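Local coordinates for protein lovastatin nonaketide synthase, polyketide synthase component (Aspergillus terreus, PDB 7CPX) that builds the polyketide skeleton of lovastatin, condensing malonyl-CoA units iteratively and methylating and reducing the chain with S-adenosylmethionine and NADPH to give dihydromonacolin L, at residues V2215-L2225 / P2265-K2276; D2287-V2298 / A2327-A2335. The protein carries 2 engineered substitutions. All blocks are in the same frame, centred on the assembly; numbering follows the deposited sequence.

Interaction 1: V2215-L2225 / P2265-K2276; sequences VTSQNSVEAGL and PKVEGVRILHEK
With chi1 at 83°, Val2215 places CG2 trans to its own amide nitrogen and CG1 between that nitrogen and the carbonyl carbon, so both methyls straddle Gly2269 on the facing helix. CG2 lies 3.5 Å from Gly2269 CA and touches Leu2273 CD1, while CG1 reaches back toward Pro2265 O. Glycine suits this place because its bare backbone lets the loop approach closely: the CA atoms of Val2215 and Gly2269 are 4.8 Å apart, and Val2215 O receives a CA-H...O contact from Gly2269. Further along, Gln2218 leaves the backbone extended and then bends at chi2 (74°), which lays its amide alongside Ile2272, OE1 against CG1 and CG2, the two side chains running in opposite directions. Gln2218 NE2 donates to Glu2222 OE2 at 3.0 Å, close to the amide plane but tilted out of the carboxylate plane, on its anti side; this bond one turn along the same helix helps fix the amide's rotation. Ile2272 offers two branches to the facing segment: CG2 packs on Val2221 CB at 3.6 Å, and CD1 reaches the backbone near Val2215 O and Gln2218 N. Leu2273 CD2 meets Val2221 CG1. At the solvent side, Leu2225 CD1 rests on Lys2276 CE at 3.7 Å, the lysine's aliphatic stem covering the apolar core while Lys2276 NZ stays 5.0 Å from Glu2222 OE2, too far for a salt bridge. The segments share no hydrogen bonds; the axes of 2218-2225 and 2265-2276 cross at -48° and come within 10.2 Å. Val2215, Thr2216, Pro2265 and Lys2266 also belong to the NADP pocket. Beneath the pair, Val2215 and Leu2273 rest on Val2162 and Phe2241 of the parallel sheet and Leu2225 on Leu2160, while Val2267 and Val2270 pack on Tyr2313 of helix 2305-2323.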
loop_
_atom_site.group_PDB
_atom_site.type_symbol
_atom_site.label_atom_id
_atom_site.label_comp_id
_atom_site.label_asym_id
_atom_site.label_seq_id
_atom_site.Cartn_x
_atom_site.Cartn_y
_atom_site.Cartn_z
ATOM N N VAL A 2215 -60.537 26.013 -27.321
ATOM C CA VAL A 2215 -61.041 27.055 -26.436
ATOM C C VAL A 2215 -61.538 28.277 -27.191
ATOM O O VAL A 2215 -62.100 29.189 -26.574
ATOM C CB VAL A 2215 -59.947 27.462 -25.430
ATOM C CG1 VAL A 2215 -59.001 28.479 -26.045
ATOM C CG2 VAL A 2215 -60.571 27.996 -24.160
ATOM N N THR A 2216 -61.346 28.322 -28.510
ATOM C CA THR A 2216 -61.801 29.469 -29.285
ATOM C C THR A 2216 -63.321 29.541 -29.348
ATOM O O THR A 2216 -63.885 30.639 -29.411
ATOM C CB THR A 2216 -61.226 29.404 -30.700
ATOM O OG1 THR A 2216 -59.883 28.911 -30.652
ATOM C CG2 THR A 2216 -61.228 30.783 -31.333
ATOM N N SER A 2217 -63.995 28.394 -29.331
ATOM C CA SER A 2217 -65.435 28.319 -29.524
ATOM C C SER A 2217 -66.133 28.008 -28.207
ATOM O O SER A 2217 -65.685 27.148 -27.441
ATOM C CB SER A 2217 -65.791 27.248 -30.558
ATOM O OG SER A 2217 -67.193 27.162 -30.741
ATOM N N GLN A 2218 -67.237 28.713 -27.953
ATOM C CA GLN A 2218 -68.041 28.426 -26.770
ATOM C C GLN A 2218 -68.577 27.002 -26.811
ATOM O O GLN A 2218 -68.580 26.300 -25.793
ATOM C CB GLN A 2218 -69.194 29.428 -26.668
ATOM C CG GLN A 2218 -70.096 29.241 -25.453
ATOM C CD GLN A 2218 -69.450 29.704 -24.165
ATOM O OE1 GLN A 2218 -68.647 30.634 -24.158
ATOM N NE2 GLN A 2218 -69.802 29.054 -23.060
ATOM N N ASN A 2219 -69.041 26.561 -27.982
ATOM C CA ASN A 2219 -69.583 25.212 -28.099
ATOM C C ASN A 2219 -68.525 24.166 -27.777
ATOM O O ASN A 2219 -68.805 23.185 -27.080
ATOM C CB ASN A 2219 -70.140 24.992 -29.506
ATOM C CG ASN A 2219 -71.238 25.974 -29.857
ATOM O OD1 ASN A 2219 -71.987 26.422 -28.989
ATOM N ND2 ASN A 2219 -71.339 26.315 -31.137
ATOM N N SER A 2220 -67.304 24.354 -28.281
ATOM C CA SER A 2220 -66.239 23.395 -28.006
ATOM C C SER A 2220 -65.912 23.346 -26.519
ATOM O O SER A 2220 -65.717 22.263 -25.953
ATOM C CB SER A 2220 -64.993 23.752 -28.816
ATOM O OG SER A 2220 -65.245 23.654 -30.206
ATOM N N VAL A 2221 -65.845 24.509 -25.870
ATOM C CA VAL A 2221 -65.534 24.541 -24.445
ATOM C C VAL A 2221 -66.631 23.855 -23.645
ATOM O O VAL A 2221 -66.356 23.085 -22.718
ATOM C CB VAL A 2221 -65.315 25.989 -23.973
ATOM C CG1 VAL A 2221 -65.132 26.026 -22.468
ATOM C CG2 VAL A 2221 -64.113 26.593 -24.663
ATOM N N GLU A 2222 -67.891 24.133 -23.982
ATOM C CA GLU A 2222 -68.994 23.490 -23.279
ATOM C C GLU A 2222 -68.972 21.983 -23.494
ATOM O O GLU A 2222 -69.211 21.211 -22.560
ATOM C CB GLU A 2222 -70.326 24.081 -23.740
ATOM C CG GLU A 2222 -70.519 25.533 -23.339
ATOM C CD GLU A 2222 -71.825 26.109 -23.847
ATOM O OE1 GLU A 2222 -72.545 25.398 -24.580
ATOM O OE2 GLU A 2222 -72.132 27.272 -23.514
ATOM N N ALA A 2223 -68.677 21.546 -24.721
ATOM C CA ALA A 2223 -68.602 20.117 -24.997
ATOM C C ALA A 2223 -67.498 19.462 -24.181
ATOM O O ALA A 2223 -67.688 18.376 -23.625
ATOM C CB ALA A 2223 -68.374 19.883 -26.489
ATOM N N GLY A 2224 -66.336 20.110 -24.093
ATOM C CA GLY A 2224 -65.254 19.553 -23.297
ATOM C C GLY A 2224 -65.595 19.484 -21.820
ATOM O O GLY A 2224 -65.344 18.472 -21.159
ATOM N N LEU A 2225 -66.177 20.559 -21.282
ATOM C CA LEU A 2225 -66.530 20.568 -19.868
ATOM C C LEU A 2225 -67.616 19.546 -19.557
ATOM O O LEU A 2225 -67.637 18.984 -18.456
ATOM C CB LEU A 2225 -66.972 21.970 -19.447
ATOM C CG LEU A 2225 -65.893 23.052 -19.555
ATOM C CD1 LEU A 2225 -66.433 24.399 -19.110
ATOM C CD2 LEU A 2225 -64.657 22.684 -18.750
ATOM N N PRO A 2265 -57.786 32.550 -29.436
ATOM C CA PRO A 2265 -57.324 31.473 -28.547
ATOM C C PRO A 2265 -57.011 31.971 -27.151
ATOM O O PRO A 2265 -57.306 31.282 -26.167
ATOM C CB PRO A 2265 -56.069 30.944 -29.256
ATOM C CG PRO A 2265 -56.203 31.384 -30.669
ATOM C CD PRO A 2265 -56.924 32.690 -30.620
ATOM N N LYS A 2266 -56.414 33.157 -27.041
ATOM C CA LYS A 2266 -56.161 33.754 -25.735
ATOM C C LYS A 2266 -57.384 34.508 -25.228
ATOM O O LYS A 2266 -57.977 34.143 -24.209
ATOM C CB LYS A 2266 -54.958 34.697 -25.817
ATOM C CG LYS A 2266 -53.628 34.022 -26.108
ATOM C CD LYS A 2266 -52.823 33.795 -24.839
ATOM C CE LYS A 2266 -51.369 33.486 -25.153
ATOM N NZ LYS A 2266 -50.578 33.204 -23.925
ATOM N N VAL A 2267 -57.784 35.557 -25.951
ATOM C CA VAL A 2267 -58.826 36.461 -25.469
ATOM C C VAL A 2267 -60.152 35.725 -25.329
ATOM O O VAL A 2267 -60.746 35.675 -24.246
ATOM C CB VAL A 2267 -58.958 37.672 -26.411
ATOM C CG1 VAL A 2267 -60.111 38.560 -25.972
ATOM C CG2 VAL A 2267 -57.652 38.448 -26.451
ATOM N N GLU A 2268 -60.649 35.165 -26.433
ATOM C CA GLU A 2268 -61.943 34.502 -26.386
ATOM C C GLU A 2268 -61.898 33.278 -25.485
ATOM O O GLU A 2268 -62.897 32.952 -24.838
ATOM C CB GLU A 2268 -62.388 34.116 -27.798
ATOM C CG GLU A 2268 -63.758 33.463 -27.869
ATOM C CD GLU A 2268 -64.867 34.366 -27.366
ATOM O OE1 GLU A 2268 -64.626 35.581 -27.208
ATOM O OE2 GLU A 2268 -65.985 33.860 -27.128
ATOM N N GLY A 2269 -60.753 32.598 -25.421
ATOM C CA GLY A 2269 -60.639 31.461 -24.525
ATOM C C GLY A 2269 -60.805 31.855 -23.069
ATOM O O GLY A 2269 -61.572 31.231 -22.327
ATOM N N VAL A 2270 -60.098 32.904 -22.642
ATOM C CA VAL A 2270 -60.232 33.351 -21.260
ATOM C C VAL A 2270 -61.638 33.869 -21.013
ATOM O O VAL A 2270 -62.200 33.675 -19.934
ATOM C CB VAL A 2270 -59.170 34.410 -20.904
ATOM C CG1 VAL A 2270 -57.785 33.829 -21.017
ATOM C CG2 VAL A 2270 -59.302 35.655 -21.774
ATOM N N ARG A 2271 -62.230 34.534 -22.004
ATOM C CA ARG A 2271 -63.590 35.038 -21.837
ATOM C C ARG A 2271 -64.563 33.891 -21.603
ATOM O O ARG A 2271 -65.372 33.922 -20.667
ATOM C CB ARG A 2271 -63.985 35.853 -23.068
ATOM C CG ARG A 2271 -65.278 36.628 -22.928
ATOM C CD ARG A 2271 -65.253 37.863 -23.814
ATOM N NE ARG A 2271 -64.924 37.537 -25.197
ATOM C CZ ARG A 2271 -64.572 38.427 -26.115
ATOM N NH1 ARG A 2271 -64.477 39.715 -25.830
ATOM N NH2 ARG A 2271 -64.302 38.014 -27.351
ATOM N N ILE A 2272 -64.475 32.849 -22.431
ATOM C CA ILE A 2272 -65.377 31.709 -22.307
ATOM C C ILE A 2272 -65.173 31.018 -20.966
ATOM O O ILE A 2272 -66.135 30.704 -20.255
ATOM C CB ILE A 2272 -65.165 30.733 -23.477
ATOM C CG1 ILE A 2272 -65.566 31.394 -24.799
ATOM C CG2 ILE A 2272 -65.959 29.459 -23.247
ATOM C CD1 ILE A 2272 -65.074 30.660 -26.028
ATOM N N LEU A 2273 -63.914 30.772 -20.596
ATOM C CA LEU A 2273 -63.653 30.047 -19.358
ATOM C C LEU A 2273 -64.039 30.864 -18.131
ATOM O O LEU A 2273 -64.547 30.305 -17.153
ATOM C CB LEU A 2273 -62.184 29.639 -19.297
ATOM C CG LEU A 2273 -61.829 28.527 -20.287
ATOM C CD1 LEU A 2273 -60.332 28.414 -20.459
ATOM C CD2 LEU A 2273 -62.410 27.200 -19.832
ATOM N N HIS A 2274 -63.816 32.178 -18.160
ATOM C CA HIS A 2274 -64.256 33.033 -17.066
ATOM C C HIS A 2274 -65.771 33.008 -16.940
ATOM O O HIS A 2274 -66.310 32.839 -15.841
ATOM C CB HIS A 2274 -63.750 34.457 -17.294
ATOM C CG HIS A 2274 -64.222 35.443 -16.271
ATOM N ND1 HIS A 2274 -63.954 35.308 -14.926
ATOM C CD2 HIS A 2274 -64.937 36.585 -16.399
ATOM C CE1 HIS A 2274 -64.488 36.322 -14.269
ATOM N NE2 HIS A 2274 -65.091 37.111 -15.140
ATOM N N GLU A 2275 -66.481 33.145 -18.064
ATOM C CA GLU A 2275 -67.936 33.066 -18.023
ATOM C C GLU A 2275 -68.391 31.727 -17.460
ATOM O O GLU A 2275 -69.389 31.655 -16.733
ATOM C CB GLU A 2275 -68.512 33.284 -19.421
ATOM C CG GLU A 2275 -68.320 34.693 -19.955
ATOM C CD GLU A 2275 -68.771 34.839 -21.394
ATOM O OE1 GLU A 2275 -69.238 33.837 -21.976
ATOM O OE2 GLU A 2275 -68.657 35.955 -21.944
ATOM N N LYS A 2276 -67.669 30.653 -17.785
ATOM C CA LYS A 2276 -68.004 29.341 -17.250
ATOM C C LYS A 2276 -67.655 29.208 -15.774
ATOM O O LYS A 2276 -68.237 28.359 -15.089
ATOM C CB LYS A 2276 -67.284 28.249 -18.043
ATOM C CG LYS A 2276 -67.805 28.043 -19.462
ATOM C CD LYS A 2276 -69.279 27.644 -19.500
ATOM C CE LYS A 2276 -69.556 26.375 -18.704
ATOM N NZ LYS A 2276 -70.985 25.968 -18.780
#

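Interaction 2: D2287-V2298 / A2327-A2335; sequences DFFVMFSSIVAV and AASTIDIGA
Phe2292 rises from the same face of the sheet as Ile2331 and Ile2333, whose tips lean toward it. Its CB touches Ile2333 CD1 at 4.0 Å, and CG meets both isoleucine CD1 atoms. On one side of the ring CD2 approaches Ile2333 CD1; CD1, CE1, CE2 and CZ all lie about equally far from Ile2331 CD1. That methyl sits 3.5 Å from the ring centroid and almost on its normal, a CH-pi contact centred over the face. Ile2331 chi1 of 51° sets CG1 between the backbone N and carbonyl carbon, and the extended chi2 carries CD1 over the ring. These strands, 2288-2294 and 2329-2333, are parallel neighbours in the Rossmann-type sheet of the ketoreductase, and helix 2305-2323 makes the beta-alpha-beta crossover between them. Their backbones zip together: Met2291 N donates to Ser2329 O at 3.0 Å, and Ile2333 N to Ser2293 O at 2.7 Å; Ile2331 N to Met2291 O is a weak bond. On the other face Met2291 CB packs on Thr2330 CG2 at 3.8 Å, and Ser2293, compact enough to lie under the crossover helix, binds Asn2311 O through OG. At the C-terminal end, where Ser2294, Ile2295 and Gly2334 join the NADP pocket, Ile2295 N donates to Ile2333 O.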
loop_
_atom_site.group_PDB
_atom_site.type_symbol
_atom_site.label_atom_id
_atom_site.label_comp_id
_atom_site.label_asym_id
_atom_site.label_seq_id
_atom_site.Cartn_x
_atom_site.Cartn_y
_atom_site.Cartn_z
ATOM N N ASP A 2287 -59.514 27.025 -7.568
ATOM C CA ASP A 2287 -58.415 27.378 -6.678
ATOM C C ASP A 2287 -57.474 28.371 -7.344
ATOM O O ASP A 2287 -56.859 29.199 -6.664
ATOM C CB ASP A 2287 -57.652 26.122 -6.262
ATOM C CG ASP A 2287 -58.543 25.089 -5.605
ATOM O OD1 ASP A 2287 -59.548 25.484 -4.977
ATOM O OD2 ASP A 2287 -58.243 23.883 -5.720
ATOM N N PHE A 2288 -57.353 28.303 -8.667
ATOM C CA PHE A 2288 -56.494 29.212 -9.407
ATOM C C PHE A 2288 -56.978 29.292 -10.844
ATOM O O PHE A 2288 -57.547 28.335 -11.377
ATOM C CB PHE A 2288 -55.033 28.754 -9.369
ATOM C CG PHE A 2288 -54.810 27.399 -9.980
ATOM C CD1 PHE A 2288 -54.657 27.257 -11.346
ATOM C CD2 PHE A 2288 -54.753 26.267 -9.187
ATOM C CE1 PHE A 2288 -54.453 26.018 -11.912
ATOM C CE2 PHE A 2288 -54.548 25.023 -9.747
ATOM C CZ PHE A 2288 -54.397 24.897 -11.113
ATOM N N PHE A 2289 -56.746 30.447 -11.464
ATOM C CA PHE A 2289 -56.943 30.644 -12.900
ATOM C C PHE A 2289 -55.661 31.300 -13.403
ATOM O O PHE A 2289 -55.562 32.526 -13.491
ATOM C CB PHE A 2289 -58.187 31.487 -13.188
ATOM C CG PHE A 2289 -58.689 31.378 -14.607
ATOM C CD1 PHE A 2289 -57.817 31.153 -15.659
ATOM C CD2 PHE A 2289 -60.039 31.500 -14.883
ATOM C CE1 PHE A 2289 -58.282 31.056 -16.955
ATOM C CE2 PHE A 2289 -60.510 31.403 -16.178
ATOM C CZ PHE A 2289 -59.630 31.179 -17.215
ATOM N N VAL A 2290 -54.678 30.473 -13.734
ATOM C CA VAL A 2290 -53.374 30.949 -14.177
ATOM C C VAL A 2290 -53.405 31.089 -15.691
ATOM O O VAL A 2290 -53.617 30.107 -16.411
ATOM C CB VAL A 2290 -52.253 29.997 -13.738
ATOM C CG1 VAL A 2290 -50.912 30.508 -14.225
ATOM C CG2 VAL A 2290 -52.247 29.847 -12.231
ATOM N N MET A 2291 -53.191 32.307 -16.173
ATOM C CA MET A 2291 -53.148 32.603 -17.597
ATOM C C MET A 2291 -51.700 32.852 -17.990
ATOM O O MET A 2291 -51.065 33.782 -17.482
ATOM C CB MET A 2291 -54.030 33.807 -17.924
ATOM C CG MET A 2291 -55.488 33.447 -18.156
ATOM S SD MET A 2291 -56.613 34.801 -17.777
ATOM C CE MET A 2291 -56.686 34.678 -15.993
ATOM N N PHE A 2292 -51.185 32.022 -18.894
ATOM C CA PHE A 2292 -49.769 32.030 -19.253
ATOM C C PHE A 2292 -49.494 33.215 -20.166
ATOM O O PHE A 2292 -49.645 33.144 -21.386
ATOM C CB PHE A 2292 -49.380 30.716 -19.917
ATOM C CG PHE A 2292 -49.169 29.588 -18.948
ATOM C CD1 PHE A 2292 -50.130 29.276 -18.006
ATOM C CD2 PHE A 2292 -48.011 28.835 -18.990
ATOM C CE1 PHE A 2292 -49.937 28.241 -17.117
ATOM C CE2 PHE A 2292 -47.811 27.797 -18.106
ATOM C CZ PHE A 2292 -48.776 27.498 -17.167
ATOM N N SER A 2293 -49.083 34.322 -19.559
ATOM C CA SER A 2293 -48.664 35.488 -20.312
ATOM C C SER A 2293 -47.177 35.401 -20.636
ATOM O O SER A 2293 -46.415 34.666 -20.002
ATOM C CB SER A 2293 -48.950 36.767 -19.527
ATOM O OG SER A 2293 -50.336 36.915 -19.279
ATOM N N SER A 2294 -46.770 36.160 -21.644
ATOM C CA SER A 2294 -45.370 36.270 -22.017
ATOM C C SER A 2294 -44.797 37.568 -21.470
ATOM O O SER A 2294 -45.507 38.563 -21.307
ATOM C CB SER A 2294 -45.199 36.221 -23.536
ATOM O OG SER A 2294 -43.864 36.519 -23.904
ATOM N N ILE A 2295 -43.493 37.549 -21.183
ATOM C CA ILE A 2295 -42.847 38.731 -20.633
ATOM C C ILE A 2295 -42.967 39.907 -21.585
ATOM O O ILE A 2295 -42.850 41.062 -21.164
ATOM C CB ILE A 2295 -41.371 38.432 -20.304
ATOM C CG1 ILE A 2295 -40.774 39.558 -19.460
ATOM C CG2 ILE A 2295 -40.568 38.256 -21.580
ATOM C CD1 ILE A 2295 -41.525 39.819 -18.174
ATOM N N VAL A 2296 -43.198 39.641 -22.873
ATOM C CA VAL A 2296 -43.484 40.712 -23.814
ATOM C C VAL A 2296 -44.753 41.447 -23.416
ATOM O O VAL A 2296 -44.924 42.622 -23.758
ATOM C CB VAL A 2296 -43.599 40.153 -25.246
ATOM C CG1 VAL A 2296 -42.387 39.299 -25.577
ATOM C CG2 VAL A 2296 -44.876 39.352 -25.400
ATOM N N ALA A 2297 -45.658 40.778 -22.700
ATOM C CA ALA A 2297 -46.845 41.459 -22.198
ATOM C C ALA A 2297 -46.476 42.556 -21.211
ATOM O O ALA A 2297 -47.227 43.524 -21.050
ATOM C CB ALA A 2297 -47.785 40.453 -21.536
ATOM N N VAL A 2298 -45.333 42.420 -20.541
ATOM C CA VAL A 2298 -44.917 43.403 -19.549
ATOM C C VAL A 2298 -44.006 44.468 -20.151
ATOM O O VAL A 2298 -43.924 45.580 -19.620
ATOM C CB VAL A 2298 -44.223 42.701 -18.372
ATOM C CG1 VAL A 2298 -43.754 43.717 -17.340
ATOM C CG2 VAL A 2298 -45.155 41.684 -17.744
ATOM N N ALA A 2327 -60.344 33.292 -7.724
ATOM C CA ALA A 2327 -58.915 33.039 -7.834
ATOM C C ALA A 2327 -58.455 33.209 -9.274
ATOM O O ALA A 2327 -59.098 32.731 -10.213
ATOM C CB ALA A 2327 -58.584 31.631 -7.345
ATOM N N ALA A 2328 -57.331 33.898 -9.447
ATOM C CA ALA A 2328 -56.757 34.110 -10.767
ATOM C C ALA A 2328 -55.372 34.709 -10.596
ATOM O O ALA A 2328 -55.030 35.235 -9.534
ATOM C CB ALA A 2328 -57.635 35.024 -11.624
ATOM N N SER A 2329 -54.581 34.625 -11.661
ATOM C CA SER A 2329 -53.230 35.166 -11.676
ATOM C C SER A 2329 -52.675 34.983 -13.081
ATOM O O SER A 2329 -53.234 34.247 -13.901
ATOM C CB SER A 2329 -52.329 34.486 -10.645
ATOM O OG SER A 2329 -52.287 33.087 -10.861
ATOM N N THR A 2330 -51.569 35.666 -13.352
ATOM C CA THR A 2330 -50.861 35.542 -14.615
ATOM C C THR A 2330 -49.373 35.395 -14.348
ATOM O O THR A 2330 -48.849 35.902 -13.353
ATOM C CB THR A 2330 -51.097 36.749 -15.526
ATOM O OG1 THR A 2330 -50.808 37.957 -14.810
ATOM C CG2 THR A 2330 -52.530 36.776 -16.007
ATOM N N ILE A 2331 -48.700 34.693 -15.252
ATOM C CA ILE A 2331 -47.258 34.500 -15.202
ATOM C C ILE A 2331 -46.695 35.048 -16.502
ATOM O O ILE A 2331 -46.983 34.519 -17.583
ATOM C CB ILE A 2331 -46.881 33.027 -15.003
ATOM C CG1 ILE A 2331 -47.593 32.135 -16.026
ATOM C CG2 ILE A 2331 -47.250 32.587 -13.610
ATOM C CD1 ILE A 2331 -47.335 30.659 -15.832
ATOM N N ASP A 2332 -45.905 36.116 -16.408
ATOM C CA ASP A 2332 -45.298 36.725 -17.588
ATOM C C ASP A 2332 -43.991 35.991 -17.860
ATOM O O ASP A 2332 -42.906 36.385 -17.428
ATOM C CB ASP A 2332 -45.091 38.216 -17.376
ATOM C CG ASP A 2332 -46.314 38.891 -16.787
ATOM O OD1 ASP A 2332 -46.509 38.802 -15.557
ATOM O OD2 ASP A 2332 -47.086 39.500 -17.556
ATOM N N ILE A 2333 -44.113 34.892 -18.587
ATOM C CA ILE A 2333 -43.002 33.973 -18.789
ATOM C C ILE A 2333 -42.038 34.545 -19.816
ATOM O O ILE A 2333 -42.435 35.212 -20.779
ATOM C CB ILE A 2333 -43.521 32.591 -19.228
ATOM C CG1 ILE A 2333 -44.560 32.061 -18.239
ATOM C CG2 ILE A 2333 -42.369 31.613 -19.330
ATOM C CD1 ILE A 2333 -45.496 31.049 -18.847
ATOM N N GLY A 2334 -40.752 34.280 -19.607
ATOM C CA GLY A 2334 -39.745 34.608 -20.592
ATOM C C GLY A 2334 -39.651 33.533 -21.651
ATOM O O GLY A 2334 -40.666 32.947 -22.040
ATOM N N ALA A 2335 -38.439 33.248 -22.115
ATOM C CA ALA A 2335 -38.217 32.231 -23.134
ATOM C C ALA A 2335 -38.027 30.887 -22.442
ATOM O O ALA A 2335 -37.028 30.674 -21.746
ATOM C CB ALA A 2335 -37.008 32.585 -23.995
#

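In the fold
Both interactions belong to the ketoreductase, and both contribute to its NADP pocket, yet they differ in depth. Interaction 2 is buried and joins adjacent strands within the central sheet, so backbone hydrogen bonds dominate. Interaction 1 joins helix 2256-2276 to helix 2218-2230 and the loop before it, all lying on that sheet; it is only partly buried, relying on apolar packing with polar and charged side chains toward solvent. Helix 2256-2276 and strand 2288-2294 follow one another in the chain and also touch: Leu2273 CB packs on Phe2289 CZ at 3.6 Å, and Val2270 CG1 on Met2291 SD. Phe2289 and Met2291 thus face the helix layer, while Phe2292 points to the opposite side of the sheet.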